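Local atomic coordinates of high affinity transport system protein p37 (Mycoplasma hyorhinis, PDB entry 3EKI), a protein that binds thiamine diphosphate and probably serves as the extracytoplasmic lipoprotein of a high-affinity transport system. Residues Ser204-Thr209 with Phe312-Asn317. Sequence-based numbering, arbitrary orientation.
Sequences SVYDPT and FAWTHN. With TPP (thiamine diphosphate), chain B.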
loop_
_atom_site.group_PDB
_atom_site.type_symbol
_atom_site.label_atom_id
_atom_site.label_comp_id
_atom_site.label_asym_id
_atom_site.label_seq_id
_atom_site.Cartn_x
_atom_site.Cartn_y
_atom_site.Cartn_z
ATOM N N SER A 204 -11.876 -3.039 13.863
ATOM C CA SER A 204 -11.515 -2.548 15.178
ATOM C C SER A 204 -10.101 -2.002 15.249
ATOM O O SER A 204 -9.773 -1.357 16.251
ATOM C CB SER A 204 -11.616 -3.656 16.239
ATOM O OG SER A 204 -12.686 -4.535 16.002
ATOM N N VAL A 205 -9.270 -2.271 14.242
ATOM C CA VAL A 205 -7.890 -1.767 14.317
ATOM C C VAL A 205 -7.705 -0.427 13.613
ATOM O O VAL A 205 -6.609 0.111 13.482
ATOM C CB VAL A 205 -6.884 -2.792 13.770
ATOM C CG1 VAL A 205 -6.807 -3.999 14.705
ATOM C CG2 VAL A 205 -7.229 -3.222 12.364
ATOM N N TYR A 206 -8.808 0.188 13.167
ATOM C CA TYR A 206 -8.790 1.458 12.483
ATOM C C TYR A 206 -9.567 2.569 13.180
ATOM O O TYR A 206 -10.511 2.307 13.932
ATOM C CB TYR A 206 -9.446 1.296 11.107
ATOM C CG TYR A 206 -8.785 0.347 10.159
ATOM C CD1 TYR A 206 -9.012 -1.014 10.161
ATOM C CD2 TYR A 206 -7.905 0.868 9.200
ATOM C CE1 TYR A 206 -8.385 -1.850 9.254
ATOM C CE2 TYR A 206 -7.269 0.049 8.295
ATOM C CZ TYR A 206 -7.508 -1.311 8.326
ATOM O OH TYR A 206 -6.888 -2.132 7.426
ATOM N N ASP A 207 -9.180 3.788 12.869
ATOM C CA ASP A 207 -9.895 4.987 13.250
ATOM C C ASP A 207 -10.380 5.694 11.973
ATOM O O ASP A 207 -9.656 6.542 11.439
ATOM C CB ASP A 207 -9.093 5.952 14.095
ATOM C CG ASP A 207 -9.919 7.158 14.521
ATOM O OD1 ASP A 207 -11.109 7.241 14.170
ATOM O OD2 ASP A 207 -9.368 8.040 15.219
ATOM N N PRO A 208 -11.582 5.365 11.525
ATOM C CA PRO A 208 -12.069 5.949 10.263
ATOM C C PRO A 208 -12.238 7.459 10.304
ATOM O O PRO A 208 -12.379 8.093 9.244
ATOM C CB PRO A 208 -13.443 5.284 10.079
ATOM C CG PRO A 208 -13.870 4.886 11.458
ATOM C CD PRO A 208 -12.590 4.465 12.118
ATOM N N THR A 209 -12.229 8.068 11.491
ATOM C CA THR A 209 -12.507 9.505 11.510
ATOM C C THR A 209 -11.261 10.293 11.153
ATOM O O THR A 209 -11.301 11.502 10.972
ATOM C CB THR A 209 -13.047 9.974 12.865
ATOM O OG1 THR A 209 -12.057 9.820 13.893
ATOM C CG2 THR A 209 -14.234 9.119 13.302
ATOM N N PHE A 312 -1.899 -7.561 8.728
ATOM C CA PHE A 312 -2.820 -8.498 9.374
ATOM C C PHE A 312 -4.245 -7.953 9.399
ATOM O O PHE A 312 -5.239 -8.669 9.486
ATOM C CB PHE A 312 -2.314 -8.830 10.784
ATOM C CG PHE A 312 -1.983 -7.625 11.632
ATOM C CD1 PHE A 312 -2.996 -6.900 12.258
ATOM C CD2 PHE A 312 -0.668 -7.201 11.826
ATOM C CE1 PHE A 312 -2.721 -5.798 13.030
ATOM C CE2 PHE A 312 -0.400 -6.084 12.591
ATOM C CZ PHE A 312 -1.414 -5.368 13.190
ATOM N N ALA A 313 -4.390 -6.637 9.323
ATOM C CA ALA A 313 -5.684 -5.977 9.415
ATOM C C ALA A 313 -6.575 -6.309 8.222
ATOM O O ALA A 313 -7.801 -6.234 8.414
ATOM C CB ALA A 313 -5.540 -4.471 9.530
ATOM N N TRP A 314 -6.045 -6.667 7.076
ATOM C CA TRP A 314 -6.867 -7.091 5.955
ATOM C C TRP A 314 -6.661 -8.540 5.585
ATOM O O TRP A 314 -6.950 -8.965 4.453
ATOM C CB TRP A 314 -6.583 -6.191 4.758
ATOM C CG TRP A 314 -5.203 -6.108 4.216
ATOM C CD1 TRP A 314 -4.596 -6.984 3.367
ATOM C CD2 TRP A 314 -4.245 -5.074 4.488
ATOM N NE1 TRP A 314 -3.316 -6.556 3.099
ATOM C CE2 TRP A 314 -3.080 -5.393 3.771
ATOM C CE3 TRP A 314 -4.272 -3.918 5.268
ATOM C CZ2 TRP A 314 -1.932 -4.598 3.801
ATOM C CZ3 TRP A 314 -3.128 -3.137 5.292
ATOM C CH2 TRP A 314 -1.999 -3.475 4.577
ATOM N N THR A 315 -6.150 -9.328 6.530
ATOM C CA THR A 315 -5.807 -10.722 6.334
ATOM C C THR A 315 -6.670 -11.519 7.315
ATOM O O THR A 315 -6.475 -11.426 8.519
ATOM C CB THR A 315 -4.321 -11.023 6.581
ATOM O OG1 THR A 315 -3.506 -10.231 5.683
ATOM C CG2 THR A 315 -3.998 -12.484 6.315
ATOM N N HIS A 316 -7.637 -12.261 6.805
ATOM C CA HIS A 316 -8.548 -12.975 7.694
ATOM C C HIS A 316 -7.807 -14.096 8.379
ATOM O O HIS A 316 -7.083 -14.876 7.761
ATOM C CB HIS A 316 -9.682 -13.507 6.824
ATOM C CG HIS A 316 -10.826 -14.015 7.643
ATOM N ND1 HIS A 316 -11.499 -15.178 7.314
ATOM C CD2 HIS A 316 -11.418 -13.531 8.749
ATOM C CE1 HIS A 316 -12.451 -15.383 8.199
ATOM N NE2 HIS A 316 -12.434 -14.401 9.087
ATOM N N ASN A 317 -7.948 -14.231 9.700
ATOM C CA ASN A 317 -7.090 -15.226 10.344
ATOM C C ASN A 317 -7.577 -16.641 10.079
ATOM O O ASN A 317 -6.831 -17.588 10.327
ATOM C CB ASN A 317 -6.981 -14.907 11.830
ATOM C CG ASN A 317 -8.255 -15.060 12.617
ATOM O OD1 ASN A 317 -9.321 -15.371 12.103
ATOM N ND2 ASN A 317 -8.143 -14.831 13.914
HETATM N "N1'" TPP B . -6.478 -2.371 2.855
HETATM C "C2'" TPP B . -7.246 -3.258 2.176
HETATM C CM2 TPP B . -8.727 -3.386 2.551
HETATM N "N3'" TPP B . -6.724 -4.003 1.186
HETATM C "C4'" TPP B . -5.437 -3.791 0.802
HETATM N "N4'" TPP B . -4.967 -4.480 -0.241
HETATM C "C5'" TPP B . -4.608 -2.923 1.526
HETATM C "C6'" TPP B . -5.186 -2.220 2.577
HETATM C "C7'" TPP B . -3.119 -2.678 1.239
HETATM N N3 TPP B . -2.815 -1.606 0.274
HETATM C C2 TPP B . -3.595 -1.253 -0.747
HETATM S S1 TPP B . -2.858 0.080 -1.606
HETATM C C5 TPP B . -1.472 0.088 -0.542
HETATM C C4 TPP B . -1.603 -0.977 0.327
HETATM C CM4 TPP B . -0.676 -1.147 1.550
HETATM C C6 TPP B . -0.256 1.006 -0.713
HETATM C C7 TPP B . 0.627 0.517 -1.864
HETATM O O7 TPP B . 1.161 -0.780 -1.527
HETATM P PA TPP B . 1.677 -1.854 -2.580
HETATM O O1A TPP B . 1.833 -3.154 -1.883
HETATM O O2A TPP B . 0.775 -1.885 -3.781
HETATM O O3A TPP B . 3.039 -1.322 -3.172
HETATM P PB TPP B . 4.505 -1.557 -2.561
HETATM O O1B TPP B . 4.602 -0.924 -1.207
HETATM O O2B TPP B . 5.457 -0.858 -3.611
HETATM O O3B TPP B . 4.854 -3.106 -2.579
#
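The methyl of Ala313 is where the two segments meet most closely, for it is reached by two consecutive residues of 204-209. Val205 CG2 lies 3.5 Å from Ala313 CB, an apolar contact, and Tyr206 OH comes within 3.4 Å of the same Ala313 CB. Val205 and Ala313 both point their CB toward the other segment, are buried, and form the nearest backbone pair, with Val205 CA and Ala313 CA 6.8 Å apart. Tyr206 gets there differently: with CG anti to the carbonyl carbon (chi1 -62°), the long ring extends until its OH end, rather than its CB, reaches Ala313 CB. Its ring meets the methyl obliquely.

Beyond the methyl, the phenol oxygen reaches the indole edge close to the ring plane, Tyr206 OH to Trp314 CE3 measuring 3.8 Å, with the two side chains crossing at about a right angle. This edge approach coexists with ligand stacking: the aminopyrimidine of thiamine diphosphate covers one indole face, its C5' 3.6 Å above the plane and over the ring centre, while Trp314 CE3 and TPP C6' approach to 3.3 Å. Trp314 thereby links this contact to the ligand pocket.

Away from the methyl the contact thins. At the loose end of 204-209, where Pro208 and Thr209 are exposed, Asp207 OD1 accepts from Thr209 N (3.0 Å) in an Asx turn and from Thr209 OG1, both donors on the same face of the carboxylate. The buried area, 150 Å² in all, is correspondingly small.

Strand 206-207 pairs antiparallel with strand 141-152, whose Phe152 touches Tyr206, Ala313 and Trp314; helix 170-184 packs against Val205 through Ile181 and against Phe312 through Ile178, and segment 312-317 belongs to the loop joining strands 304-308 and 331-337.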